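Local coordinates for BB_2cx5_001 (Thermus thermophilus, PDB 3RI0), which is a computationally designed epitope scaffold, built on an aminoacyl-tRNA editing domain fold, that probably presents a grafted linear HIV epitope, at residues A[115-120]-A[151-156]; A[46-51]-A[61-66]; A[26-31]-A[131-136]; A[18-23]-A[140-145]. The protein carries 6 engineered substitutions. One frame throughout, in Å; residues are numbered along the deposited sequence.

Interaction 1. Residues A[115-120]-A[151-156]; sequences LDEDLL and VADLKE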
loop_
_atom_site.group_PDB
_atom_site.type_symbol
_atom_site.label_atom_id
_atom_site.label_comp_id
_atom_site.label_asym_id
_atom_site.label_seq_id
_atom_site.Cartn_x
_atom_site.Cartn_y
_atom_site.Cartn_z
ATOM N N LEU A 115 1.555 7.707 -5.864
ATOM C CA LEU A 115 0.329 6.967 -6.142
ATOM C C LEU A 115 0.022 6.759 -7.620
ATOM O O LEU A 115 -0.184 7.716 -8.369
ATOM C CB LEU A 115 -0.856 7.683 -5.480
ATOM C CG LEU A 115 -2.264 7.093 -5.642
ATOM C CD1 LEU A 115 -2.640 6.330 -4.402
ATOM C CD2 LEU A 115 -3.272 8.203 -5.853
ATOM N N ASP A 116 -0.021 5.490 -8.011
ATOM C CA ASP A 116 -0.334 5.051 -9.373
ATOM C C ASP A 116 -1.603 5.778 -9.795
ATOM O O ASP A 116 -2.667 5.521 -9.229
ATOM C CB ASP A 116 -0.598 3.537 -9.352
ATOM C CG ASP A 116 -0.972 2.960 -10.715
ATOM O OD1 ASP A 116 -1.444 3.706 -11.605
ATOM O OD2 ASP A 116 -0.800 1.729 -10.880
ATOM N N GLU A 117 -1.499 6.660 -10.788
ATOM C CA GLU A 117 -2.670 7.423 -11.245
ATOM C C GLU A 117 -3.902 6.582 -11.559
ATOM O O GLU A 117 -5.026 7.074 -11.467
ATOM C CB GLU A 117 -2.315 8.302 -12.456
ATOM C CG GLU A 117 -1.502 7.631 -13.570
ATOM C CD GLU A 117 -1.254 8.584 -14.748
ATOM O OE1 GLU A 117 -0.850 9.749 -14.521
ATOM O OE2 GLU A 117 -1.468 8.164 -15.903
ATOM N N ASP A 118 -3.710 5.316 -11.917
ATOM C CA ASP A 118 -4.847 4.449 -12.218
ATOM C C ASP A 118 -5.740 4.209 -11.006
ATOM O O ASP A 118 -6.904 3.849 -11.156
ATOM C CB ASP A 118 -4.376 3.105 -12.784
ATOM C CG ASP A 118 -3.854 3.221 -14.214
ATOM O OD1 ASP A 118 -3.919 4.331 -14.795
ATOM O OD2 ASP A 118 -3.376 2.202 -14.754
ATOM N N LEU A 119 -5.207 4.402 -9.804
ATOM C CA LEU A 119 -6.006 4.200 -8.595
ATOM C C LEU A 119 -7.084 5.276 -8.450
ATOM O O LEU A 119 -8.145 5.019 -7.883
ATOM C CB LEU A 119 -5.107 4.187 -7.353
ATOM C CG LEU A 119 -4.257 2.927 -7.153
ATOM C CD1 LEU A 119 -3.312 3.112 -5.972
ATOM C CD2 LEU A 119 -5.174 1.732 -6.914
ATOM N N LEU A 120 -6.821 6.471 -8.975
ATOM C CA LEU A 120 -7.796 7.562 -8.892
ATOM C C LEU A 120 -8.989 7.216 -9.783
ATOM O O LEU A 120 -10.029 7.871 -9.741
ATOM C CB LEU A 120 -7.175 8.881 -9.366
ATOM C CG LEU A 120 -5.847 9.346 -8.758
ATOM C CD1 LEU A 120 -5.446 10.667 -9.380
ATOM C CD2 LEU A 120 -5.976 9.492 -7.261
ATOM N N VAL A 151 0.470 12.112 -6.797
ATOM C CA VAL A 151 -0.126 11.356 -7.894
ATOM C C VAL A 151 0.927 11.211 -8.977
ATOM O O VAL A 151 1.664 12.155 -9.259
ATOM C CB VAL A 151 -1.363 12.088 -8.481
ATOM C CG1 VAL A 151 -1.723 11.505 -9.819
ATOM C CG2 VAL A 151 -2.538 11.974 -7.533
ATOM N N ALA A 152 1.008 10.032 -9.586
ATOM C CA ALA A 152 2.010 9.815 -10.621
ATOM C C ALA A 152 1.735 8.671 -11.588
ATOM O O ALA A 152 0.916 7.786 -11.335
ATOM C CB ALA A 152 3.377 9.606 -9.973
ATOM N N ASP A 153 2.443 8.710 -12.707
ATOM C CA ASP A 153 2.344 7.687 -13.729
ATOM C C ASP A 153 3.469 6.718 -13.368
ATOM O O ASP A 153 4.650 7.048 -13.524
ATOM C CB ASP A 153 2.565 8.326 -15.105
ATOM C CG ASP A 153 2.935 7.318 -16.153
ATOM O OD1 ASP A 153 2.251 6.276 -16.241
ATOM O OD2 ASP A 153 3.911 7.564 -16.887
ATOM N N LEU A 154 3.106 5.527 -12.897
ATOM C CA LEU A 154 4.110 4.569 -12.439
ATOM C C LEU A 154 4.217 3.193 -13.106
ATOM O O LEU A 154 5.284 2.584 -13.102
ATOM C CB LEU A 154 3.919 4.348 -10.935
ATOM C CG LEU A 154 3.919 5.583 -10.034
ATOM C CD1 LEU A 154 3.358 5.211 -8.652
ATOM C CD2 LEU A 154 5.323 6.133 -9.927
ATOM N N LYS A 155 3.118 2.704 -13.663
ATOM C CA LYS A 155 3.080 1.377 -14.268
ATOM C C LYS A 155 3.844 1.177 -15.562
ATOM O O LYS A 155 4.283 2.129 -16.203
ATOM C CB LYS A 155 1.635 0.970 -14.527
ATOM C CG LYS A 155 1.063 1.628 -15.760
ATOM C CD LYS A 155 -0.347 2.096 -15.520
ATOM C CE LYS A 155 -0.823 3.025 -16.627
ATOM N NZ LYS A 155 -1.261 2.306 -17.844
ATOM N N GLU A 156 3.989 -0.089 -15.936
ATOM C CA GLU A 156 4.657 -0.456 -17.169
ATOM C C GLU A 156 3.591 -0.383 -18.258
ATOM O O GLU A 156 2.460 -0.839 -18.065
ATOM C CB GLU A 156 5.238 -1.866 -17.049
ATOM C CG GLU A 156 6.253 -1.993 -15.920
ATOM C CD GLU A 156 7.178 -3.187 -16.079
ATOM O OE1 GLU A 156 6.690 -4.326 -16.023
ATOM O OE2 GLU A 156 8.399 -2.982 -16.264
HETATM O O HOH W 1 0.647 4.285 -13.499
#

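Interaction 2. Residues A[46-51]-A[61-66]; sequences QIVKSL and LFLVSG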
loop_
_atom_site.group_PDB
_atom_site.type_symbol
_atom_site.label_atom_id
_atom_site.label_comp_id
_atom_site.label_asym_id
_atom_site.label_seq_id
_atom_site.Cartn_x
_atom_site.Cartn_y
_atom_site.Cartn_z
ATOM N N GLN A 46 -8.452 -2.437 -8.106
ATOM C CA GLN A 46 -8.795 -1.626 -6.949
ATOM C C GLN A 46 -7.921 -1.936 -5.743
ATOM O O GLN A 46 -7.890 -1.169 -4.787
ATOM C CB GLN A 46 -10.272 -1.810 -6.577
ATOM C CG GLN A 46 -11.235 -1.127 -7.543
ATOM C CD GLN A 46 -12.693 -1.429 -7.219
ATOM O OE1 GLN A 46 -13.164 -2.557 -7.417
ATOM N NE2 GLN A 46 -13.413 -0.427 -6.712
ATOM N N ILE A 47 -7.216 -3.060 -5.780
ATOM C CA ILE A 47 -6.336 -3.415 -4.678
ATOM C C ILE A 47 -5.086 -2.544 -4.744
ATOM O O ILE A 47 -4.503 -2.357 -5.815
ATOM C CB ILE A 47 -5.903 -4.896 -4.735
ATOM C CG1 ILE A 47 -7.132 -5.810 -4.655
ATOM C CG2 ILE A 47 -4.928 -5.197 -3.582
ATOM C CD1 ILE A 47 -7.916 -5.691 -3.378
ATOM N N VAL A 48 -4.679 -2.022 -3.594
ATOM C CA VAL A 48 -3.511 -1.173 -3.513
ATOM C C VAL A 48 -2.322 -1.926 -2.936
ATOM O O VAL A 48 -2.381 -2.419 -1.808
ATOM C CB VAL A 48 -3.772 0.041 -2.603
ATOM C CG1 VAL A 48 -2.594 1.015 -2.689
ATOM C CG2 VAL A 48 -5.090 0.725 -2.999
ATOM N N LYS A 49 -1.248 -2.011 -3.711
ATOM C CA LYS A 49 -0.012 -2.667 -3.265
ATOM C C LYS A 49 0.936 -1.576 -2.757
ATOM O O LYS A 49 1.223 -0.613 -3.471
ATOM C CB LYS A 49 0.647 -3.407 -4.429
ATOM C CG LYS A 49 -0.186 -4.569 -4.976
ATOM C CD LYS A 49 0.476 -5.227 -6.180
ATOM C CE LYS A 49 0.761 -4.208 -7.289
ATOM N NZ LYS A 49 1.326 -4.858 -8.503
ATOM N N SER A 50 1.408 -1.715 -1.524
ATOM C CA SER A 50 2.319 -0.733 -0.936
ATOM C C SER A 50 3.750 -1.238 -1.057
ATOM O O SER A 50 4.253 -1.944 -0.165
ATOM C CB SER A 50 1.961 -0.499 0.535
ATOM O OG SER A 50 0.639 -0.004 0.666
ATOM N N LEU A 51 4.398 -0.866 -2.161
ATOM C CA LEU A 51 5.763 -1.288 -2.461
ATOM C C LEU A 51 6.853 -0.331 -1.961
ATOM O O LEU A 51 6.881 0.845 -2.321
ATOM C CB LEU A 51 5.904 -1.496 -3.977
ATOM C CG LEU A 51 4.835 -2.374 -4.640
ATOM C CD1 LEU A 51 5.029 -2.417 -6.141
ATOM C CD2 LEU A 51 4.904 -3.776 -4.060
ATOM N N LEU A 61 7.967 5.064 -0.904
ATOM C CA LEU A 61 6.783 4.220 -0.943
ATOM C C LEU A 61 6.016 4.386 -2.256
ATOM O O LEU A 61 5.758 5.508 -2.702
ATOM C CB LEU A 61 5.864 4.574 0.231
ATOM C CG LEU A 61 4.951 3.521 0.873
ATOM C CD1 LEU A 61 3.584 4.132 1.046
ATOM C CD2 LEU A 61 4.867 2.247 0.050
ATOM N N PHE A 62 5.642 3.268 -2.870
ATOM C CA PHE A 62 4.883 3.315 -4.113
ATOM C C PHE A 62 3.590 2.518 -4.002
ATOM O O PHE A 62 3.601 1.325 -3.732
ATOM C CB PHE A 62 5.727 2.796 -5.275
ATOM C CG PHE A 62 6.938 3.641 -5.559
ATOM C CD1 PHE A 62 8.144 3.388 -4.912
ATOM C CD2 PHE A 62 6.872 4.695 -6.468
ATOM C CE1 PHE A 62 9.280 4.176 -5.162
ATOM C CE2 PHE A 62 7.999 5.498 -6.728
ATOM C CZ PHE A 62 9.204 5.229 -6.074
ATOM N N LEU A 63 2.473 3.203 -4.210
ATOM C CA LEU A 63 1.154 2.586 -4.127
ATOM C C LEU A 63 0.723 2.275 -5.566
ATOM O O LEU A 63 0.439 3.185 -6.354
ATOM C CB LEU A 63 0.195 3.562 -3.452
ATOM C CG LEU A 63 0.815 4.116 -2.166
ATOM C CD1 LEU A 63 -0.039 5.236 -1.612
ATOM C CD2 LEU A 63 0.966 2.996 -1.147
ATOM N N VAL A 64 0.677 0.986 -5.894
ATOM C CA VAL A 64 0.356 0.546 -7.246
ATOM C C VAL A 64 -0.951 -0.208 -7.367
ATOM O O VAL A 64 -1.316 -0.996 -6.493
ATOM C CB VAL A 64 1.484 -0.375 -7.790
ATOM C CG1 VAL A 64 1.118 -0.909 -9.169
ATOM C CG2 VAL A 64 2.793 0.393 -7.837
ATOM N N SER A 65 -1.661 0.032 -8.462
ATOM C CA SER A 65 -2.910 -0.663 -8.709
ATOM C C SER A 65 -2.604 -2.159 -8.736
ATOM O O SER A 65 -1.528 -2.574 -9.158
ATOM C CB SER A 65 -3.501 -0.234 -10.049
ATOM O OG SER A 65 -4.631 -1.027 -10.376
ATOM N N GLY A 66 -3.545 -2.971 -8.278
ATOM C CA GLY A 66 -3.328 -4.403 -8.298
ATOM C C GLY A 66 -3.217 -4.960 -9.713
ATOM O O GLY A 66 -2.694 -6.046 -9.912
#

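Interaction 3. Residues A[26-31]-A[131-136]; sequences LPASTR and TPRALF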
loop_
_atom_site.group_PDB
_atom_site.type_symbol
_atom_site.label_atom_id
_atom_site.label_comp_id
_atom_site.label_asym_id
_atom_site.label_seq_id
_atom_site.Cartn_x
_atom_site.Cartn_y
_atom_site.Cartn_z
ATOM N N LEU A 26 -10.219 -11.229 6.115
ATOM C CA LEU A 26 -10.700 -12.240 5.193
ATOM C C LEU A 26 -10.282 -13.648 5.616
ATOM O O LEU A 26 -9.355 -13.834 6.409
ATOM C CB LEU A 26 -10.182 -11.939 3.788
ATOM C CG LEU A 26 -10.380 -10.502 3.295
ATOM C CD1 LEU A 26 -9.961 -10.419 1.839
ATOM C CD2 LEU A 26 -11.831 -10.067 3.463
ATOM N N PRO A 27 -10.966 -14.668 5.078
ATOM C CA PRO A 27 -10.691 -16.073 5.392
ATOM C C PRO A 27 -9.241 -16.491 5.207
ATOM O O PRO A 27 -8.598 -16.083 4.251
ATOM C CB PRO A 27 -11.601 -16.834 4.424
ATOM C CG PRO A 27 -12.699 -15.873 4.137
ATOM C CD PRO A 27 -11.974 -14.568 4.011
ATOM N N ALA A 28 -8.725 -17.285 6.136
ATOM C CA ALA A 28 -7.378 -17.796 5.980
ATOM C C ALA A 28 -7.631 -18.656 4.749
ATOM O O ALA A 28 -8.507 -19.520 4.774
ATOM C CB ALA A 28 -6.997 -18.660 7.179
ATOM N N SER A 29 -6.901 -18.388 3.670
ATOM C CA SER A 29 -7.055 -19.080 2.378
ATOM C C SER A 29 -6.945 -17.922 1.403
ATOM O O SER A 29 -7.228 -18.032 0.210
ATOM C CB SER A 29 -8.460 -19.673 2.216
ATOM O OG SER A 29 -9.171 -18.995 1.186
ATOM N N THR A 30 -6.533 -16.795 1.948
ATOM C CA THR A 30 -6.439 -15.586 1.186
ATOM C C THR A 30 -4.994 -15.079 1.234
ATOM O O THR A 30 -4.437 -14.857 2.317
ATOM C CB THR A 30 -7.497 -14.616 1.773
ATOM O OG1 THR A 30 -8.803 -15.153 1.497
ATOM C CG2 THR A 30 -7.387 -13.234 1.199
ATOM N N ARG A 31 -4.378 -14.935 0.056
ATOM C CA ARG A 31 -2.982 -14.504 -0.021
ATOM C C ARG A 31 -2.499 -13.815 -1.309
ATOM O O ARG A 31 -1.375 -13.319 -1.358
ATOM C CB ARG A 31 -2.082 -15.706 0.307
ATOM C CG ARG A 31 -2.303 -16.948 -0.559
ATOM C CD ARG A 31 -2.112 -18.241 0.255
ATOM N NE ARG A 31 -1.544 -19.360 -0.500
ATOM C CZ ARG A 31 -1.963 -19.782 -1.695
ATOM N NH1 ARG A 31 -2.972 -19.179 -2.315
ATOM N NH2 ARG A 31 -1.379 -20.827 -2.272
ATOM N N THR A 131 -1.532 -7.877 6.769
ATOM C CA THR A 131 -1.308 -9.258 6.362
ATOM C C THR A 131 -2.034 -9.445 5.035
ATOM O O THR A 131 -2.867 -8.620 4.651
ATOM C CB THR A 131 -1.900 -10.276 7.355
ATOM O OG1 THR A 131 -3.259 -10.522 7.005
ATOM C CG2 THR A 131 -1.852 -9.758 8.768
ATOM N N PRO A 132 -1.735 -10.541 4.319
ATOM C CA PRO A 132 -2.392 -10.788 3.035
ATOM C C PRO A 132 -3.915 -10.877 3.155
ATOM O O PRO A 132 -4.635 -10.562 2.207
ATOM C CB PRO A 132 -1.781 -12.112 2.580
ATOM C CG PRO A 132 -0.424 -12.105 3.236
ATOM C CD PRO A 132 -0.737 -11.585 4.607
ATOM N N ARG A 133 -4.400 -11.290 4.325
ATOM C CA ARG A 133 -5.833 -11.442 4.547
ATOM C C ARG A 133 -6.544 -10.318 5.299
ATOM O O ARG A 133 -7.548 -10.560 5.972
ATOM C CB ARG A 133 -6.105 -12.787 5.239
ATOM C CG ARG A 133 -4.858 -13.448 5.846
ATOM C CD ARG A 133 -4.935 -14.969 5.749
ATOM N NE ARG A 133 -3.818 -15.544 4.992
ATOM C CZ ARG A 133 -2.625 -15.840 5.505
ATOM N NH1 ARG A 133 -2.376 -15.619 6.794
ATOM N NH2 ARG A 133 -1.680 -16.366 4.734
ATOM N N ALA A 134 -6.035 -9.095 5.181
ATOM C CA ALA A 134 -6.661 -7.951 5.836
ATOM C C ALA A 134 -6.655 -6.775 4.872
ATOM O O ALA A 134 -5.662 -6.516 4.193
ATOM C CB ALA A 134 -5.918 -7.595 7.124
ATOM N N LEU A 135 -7.780 -6.077 4.805
ATOM C CA LEU A 135 -7.937 -4.938 3.913
ATOM C C LEU A 135 -8.821 -3.910 4.587
ATOM O O LEU A 135 -9.533 -4.228 5.545
ATOM C CB LEU A 135 -8.635 -5.368 2.609
ATOM C CG LEU A 135 -8.014 -6.370 1.627
ATOM C CD1 LEU A 135 -9.117 -6.938 0.726
ATOM C CD2 LEU A 135 -6.940 -5.687 0.780
ATOM N N PHE A 136 -8.771 -2.684 4.080
ATOM C CA PHE A 136 -9.620 -1.620 4.572
ATOM C C PHE A 136 -9.861 -0.786 3.337
ATOM O O PHE A 136 -8.949 -0.593 2.522
ATOM C CB PHE A 136 -8.947 -0.819 5.710
ATOM C CG PHE A 136 -7.804 0.078 5.284
ATOM C CD1 PHE A 136 -8.055 1.356 4.799
ATOM C CD2 PHE A 136 -6.481 -0.323 5.465
ATOM C CE1 PHE A 136 -6.998 2.237 4.497
ATOM C CE2 PHE A 136 -5.407 0.546 5.170
ATOM C CZ PHE A 136 -5.666 1.824 4.689
#

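Interaction 4. Residues A[18-23]-A[140-145]; sequences FGHLKV and PKELLA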
loop_
_atom_site.group_PDB
_atom_site.type_symbol
_atom_site.label_atom_id
_atom_site.label_comp_id
_atom_site.label_asym_id
_atom_site.label_seq_id
_atom_site.Cartn_x
_atom_site.Cartn_y
_atom_site.Cartn_z
ATOM N N PHE A 18 -8.546 9.061 10.950
ATOM C CA PHE A 18 -9.350 8.344 9.960
ATOM C C PHE A 18 -9.920 7.068 10.562
ATOM O O PHE A 18 -9.871 5.998 9.951
ATOM C CB PHE A 18 -8.501 7.993 8.736
ATOM C CG PHE A 18 -8.101 9.182 7.914
ATOM C CD1 PHE A 18 -7.156 10.092 8.390
ATOM C CD2 PHE A 18 -8.683 9.406 6.668
ATOM C CE1 PHE A 18 -6.789 11.200 7.638
ATOM C CE2 PHE A 18 -8.326 10.514 5.901
ATOM C CZ PHE A 18 -7.378 11.418 6.389
ATOM N N GLY A 19 -10.466 7.197 11.766
ATOM C CA GLY A 19 -11.026 6.056 12.466
ATOM C C GLY A 19 -12.290 5.495 11.856
ATOM O O GLY A 19 -12.735 4.425 12.253
ATOM N N HIS A 20 -12.892 6.196 10.901
ATOM C CA HIS A 20 -14.109 5.679 10.289
ATOM C C HIS A 20 -13.804 4.603 9.248
ATOM O O HIS A 20 -14.708 3.902 8.816
ATOM C CB HIS A 20 -14.923 6.804 9.656
ATOM C CG HIS A 20 -14.234 7.478 8.508
ATOM N ND1 HIS A 20 -13.129 8.286 8.674
ATOM C CD2 HIS A 20 -14.516 7.492 7.183
ATOM C CE1 HIS A 20 -12.764 8.772 7.502
ATOM N NE2 HIS A 20 -13.590 8.308 6.579
ATOM N N LEU A 21 -12.539 4.483 8.847
ATOM C CA LEU A 21 -12.138 3.442 7.894
ATOM C C LEU A 21 -11.913 2.208 8.765
ATOM O O LEU A 21 -11.234 2.298 9.790
ATOM C CB LEU A 21 -10.840 3.827 7.174
ATOM C CG LEU A 21 -10.902 5.147 6.383
ATOM C CD1 LEU A 21 -9.536 5.463 5.770
ATOM C CD2 LEU A 21 -11.950 5.029 5.275
ATOM N N LYS A 22 -12.484 1.073 8.369
ATOM C CA LYS A 22 -12.387 -0.158 9.153
ATOM C C LYS A 22 -11.571 -1.262 8.502
ATOM O O LYS A 22 -11.782 -1.594 7.332
ATOM C CB LYS A 22 -13.789 -0.712 9.440
ATOM C CG LYS A 22 -14.792 0.327 9.935
ATOM C CD LYS A 22 -14.301 1.009 11.198
ATOM C CE LYS A 22 -15.353 1.938 11.771
ATOM N NZ LYS A 22 -14.867 2.610 13.021
ATOM N N VAL A 23 -10.649 -1.835 9.275
ATOM C CA VAL A 23 -9.833 -2.930 8.782
ATOM C C VAL A 23 -10.699 -4.179 8.839
ATOM O O VAL A 23 -11.337 -4.465 9.856
ATOM C CB VAL A 23 -8.575 -3.147 9.635
ATOM C CG1 VAL A 23 -7.840 -4.395 9.149
ATOM C CG2 VAL A 23 -7.665 -1.949 9.522
ATOM N N PRO A 140 -9.892 7.181 -3.138
ATOM C CA PRO A 140 -8.556 7.642 -3.509
ATOM C C PRO A 140 -8.210 8.952 -2.811
ATOM O O PRO A 140 -7.066 9.174 -2.421
ATOM C CB PRO A 140 -8.668 7.809 -5.014
ATOM C CG PRO A 140 -9.551 6.670 -5.389
ATOM C CD PRO A 140 -10.643 6.764 -4.338
ATOM N N LYS A 141 -9.215 9.807 -2.632
ATOM C CA LYS A 141 -9.007 11.098 -1.990
ATOM C C LYS A 141 -8.493 10.904 -0.571
ATOM O O LYS A 141 -7.564 11.590 -0.138
ATOM C CB LYS A 141 -10.315 11.900 -1.968
ATOM C CG LYS A 141 -10.106 13.400 -2.157
ATOM C CD LYS A 141 -11.385 14.219 -1.935
ATOM C CE LYS A 141 -11.127 15.712 -2.177
ATOM N NZ LYS A 141 -12.206 16.618 -1.677
ATOM N N GLU A 142 -9.102 9.969 0.153
ATOM C CA GLU A 142 -8.688 9.679 1.520
ATOM C C GLU A 142 -7.300 9.073 1.517
ATOM O O GLU A 142 -6.441 9.477 2.290
ATOM C CB GLU A 142 -9.678 8.727 2.190
ATOM C CG GLU A 142 -11.068 9.329 2.381
ATOM C CD GLU A 142 -12.052 8.367 3.025
ATOM O OE1 GLU A 142 -12.290 7.277 2.461
ATOM O OE2 GLU A 142 -12.591 8.712 4.099
ATOM N N LEU A 143 -7.070 8.108 0.637
ATOM C CA LEU A 143 -5.763 7.465 0.553
ATOM C C LEU A 143 -4.680 8.534 0.412
ATOM O O LEU A 143 -3.642 8.461 1.076
ATOM C CB LEU A 143 -5.720 6.491 -0.637
ATOM C CG LEU A 143 -4.423 5.688 -0.814
ATOM C CD1 LEU A 143 -4.146 4.863 0.443
ATOM C CD2 LEU A 143 -4.536 4.782 -2.021
ATOM N N LEU A 144 -4.924 9.520 -0.451
ATOM C CA LEU A 144 -3.972 10.606 -0.669
ATOM C C LEU A 144 -3.802 11.476 0.567
ATOM O O LEU A 144 -2.691 11.926 0.860
ATOM C CB LEU A 144 -4.424 11.489 -1.840
ATOM C CG LEU A 144 -4.278 10.921 -3.251
ATOM C CD1 LEU A 144 -4.939 11.848 -4.262
ATOM C CD2 LEU A 144 -2.792 10.738 -3.567
ATOM N N ALA A 145 -4.899 11.723 1.284
ATOM C CA ALA A 145 -4.843 12.547 2.488
ATOM C C ALA A 145 -4.079 11.824 3.590
ATOM O O ALA A 145 -3.407 12.446 4.401
ATOM C CB ALA A 145 -6.253 12.886 2.968
#

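Interaction 1. Residues A[115-120]-A[151-156]
Leu115 and Ala152 join the two segments: Ala152 N donates to Leu115 O over 2.9 Å, and two residues on, Glu117 N donates to Ala152 O at 2.7 Å. Between these bonds the backbone of Asp116 runs past Ala152, and CD1 of Leu154 lies against Asp116 N at 3.5 Å, while Leu154 and Ala152 also pack on Leu78 of helix 72-79. This is the tight half of the contact. Its polar centre is the buried carboxylate of Asp116. Asp116 OD1 receives the backbone N of Asp118 at 2.8 Å, from above the carboxylate plane (38° out of it), and also a water at 2.9 Å, which in turn accepts Leu154 N. OD2 is held by Ser65 N and by Asn68, so both oxygens have two partners and the group can hardly rotate.

Outward, things slacken. Leu120 CD1 meets Val151 CG2 tip to tip at 3.7 Å, at the exposed end where a glycerol sits beside Val151. Lys155 starts with CG wedged between its backbone N and carbonyl carbon (chi1 78°), and its bent chain crosses Asp118 at about a right angle. The salt bridge from Lys155 NZ to Asp118 OD2 is long, 3.7 Å, and that oxygen has a firmer partner in Asn68. Glu117 lies near Asp153, a pairing of like charges probably eased by the salt bridge from Lys74 to Asp153.

What results is a short parallel strand pair, closed by an Asx turn at Asp116 that leads from strand 113-116 into the 3-10 segment 117-120.

Interaction 2. Residues A[46-51]-A[61-66]
Lys49 and Val64 face each other as a hydrogen-bonded pair in the antiparallel beta hairpin of strands 47-54 and 59-65. Lys49 N reaches Val64 O at 3.0 Å in a nearly straight bond (175°), and Val64 N answers to Lys49 O, both donors lying in the carbonyl planes. Two residues on, Leu51 and Phe62 repeat the exchange with a slight tilt. Val48 with Ser65 and Ser50 with Leu63 are the non-hydrogen-bonded pairs between; Leu63 CA comes to 3.3 Å from Lys49 O in a CA-H...O contact. Past Ser65, Gly66 N makes a weak bond to Ile47 O.

The side chains sort onto two faces. On one, Val64 sits between neighbours: its CG1 branch meets Lys49 CE at 3.8 Å, and CG2 meets Leu51 CD1 at 4.0 Å. A bend at chi3 (-56°) turns the otherwise extended Lys49 chain, and NZ ends on Asn68 O. On the other face Val48 CG1 leans on Leu63 CB, and Leu63 CD2 comes up to Ser50 OG at 3.5 Å.

The next shell fixes both strands from outside. Strand 113-116 bonds along the far edge of 59-65 through Tyr114. Trp126 of strand 125-128 bonds to Gln46 and Val48. Gly45 O receives Ser65 OG, holding that end of the hairpin. At the other end, Phe62 meets the ring of Tyr114 with planes about 20° apart, and Leu51 O lies in plane at the ring edge, 3.8 Å from Phe62 CD1.

Interaction 3. Residues A[26-31]-A[131-136]
Thr30 O receives the NE-H of Arg133 at 2.8 Å, the bond that fastens the side chain of Arg133 to the loop 26-31. The approach is not quite flat: the oxygen stands 21° out of the guanidinium plane, and the N-H...O angle is 142°. Along the arginine chain, the bend at chi2 brings Arg133 CD to 3.7 Å from Ala28 CA, and chi3 (121°) turns NE to Thr30 O. An equally short backbone bond, Leu26 N to Arg133 O at 2.8 Å, grips the same residue from the other side of its CA. Arg133 is thus held by main chain and side chain together, at both ends of the loop.

The loop keeps its own shape as well. Thr30 OG1 donates to Pro27 O at 2.9 Å, tying the bend around Ala28 and Ser29, while CG2 of Thr30 faces Arg133 CA and Pro132 O. Next along, Pro132 CB packs on Arg31 CA at 3.7 Å; Arg31 N turns elsewhere, to Glu35 of helix 33-39.

Toward the interior the contact becomes apolar. Leu26 CD1 and Leu135 CD1 meet at 3.8 Å as their side chains cross obliquely, with Ala39 and Ala36 of helix 33-39 against them and Trp126 beside Leu135.

Arg133 belongs to a type I beta turn, Thr131 to Ala134, in the loop of the hairpin between strands 125-128 and 134-138, and the Leu26 bond extends the antiparallel pairing of strand 23-25 with 134-138 to the loop's first residue.

Interaction 4. Residues A[18-23]-A[140-145]
His20 and Glu142 make the one hydrogen bond of the contact, a His-carboxylate bond from NE2 to OE2 at 2.7 Å (N-H...O angle 150°). The oxygen lies at the ring edge, close to the imidazole plane, and NE2 meets it nearly along its C-O axis, with ring and carboxylate planes 45° apart. The two side chains reach for each other from facing sides. With chi1 at 65° the imidazole of His20 swings over its own backbone toward the helix; Glu142 reaches out with its chain extended beyond CG. The other carboxylate oxygen is used too: OE1 accepts Thr139 N, just ahead of the helix, a second hold that limits rotation of the group. The histidine bond therefore rests on a carboxylate that is already oriented. The nearby helix N-terminus would tend to favour its negative form.

Van der Waals contacts flank this bond. Leu21 and Glu142 pass each other in opposite directions, with Leu21 CD2 3.6 Å from Glu142 OE1, and Leu21 CG stands over the centre of the His20 ring, 4.1 Å above its plane, on one face. An apolar contact follows further along the helix, Phe18 CZ touching Ala145 CB at 3.9 Å.

Within 18-23 a type I turn is closed by Leu21 N on Phe18 O (3.3 Å), and the side chain of Lys22 adds a bond from NZ to Gly19 O (2.9 Å).

The turn follows helix 4-15, whose Gln10 donates through NE2 to Leu21 O and whose Leu13 packs on Leu21, and leads into strand 23-25; it lies against one side of helix 140-147, where Leu146 extends the surface met by Phe18 and Leu21.

In the fold
Interaction 2 is the buried one, a hairpin of regular main-chain bonds near the middle of the chain; interactions 1 and 3 are partly buried, and interaction 4 is a surface contact. Interactions 1, 2 and 3 all reach the same mixed sheet, and 1 and 2 touch directly as strands 113-116 and 59-65 run side by side. Interactions 1 and 3 lie on opposite sides of the chain's centre, about 24 Å between centres. Interaction 4 meets interaction 1 through leucine and proline packing of helix 140-147, and meets interaction 3 where Phe136 lies against Lys22 and Val23. The direct hydrogen bonds are main-chain in 1 and 2, mixed in 3, and a single side-chain one in 4.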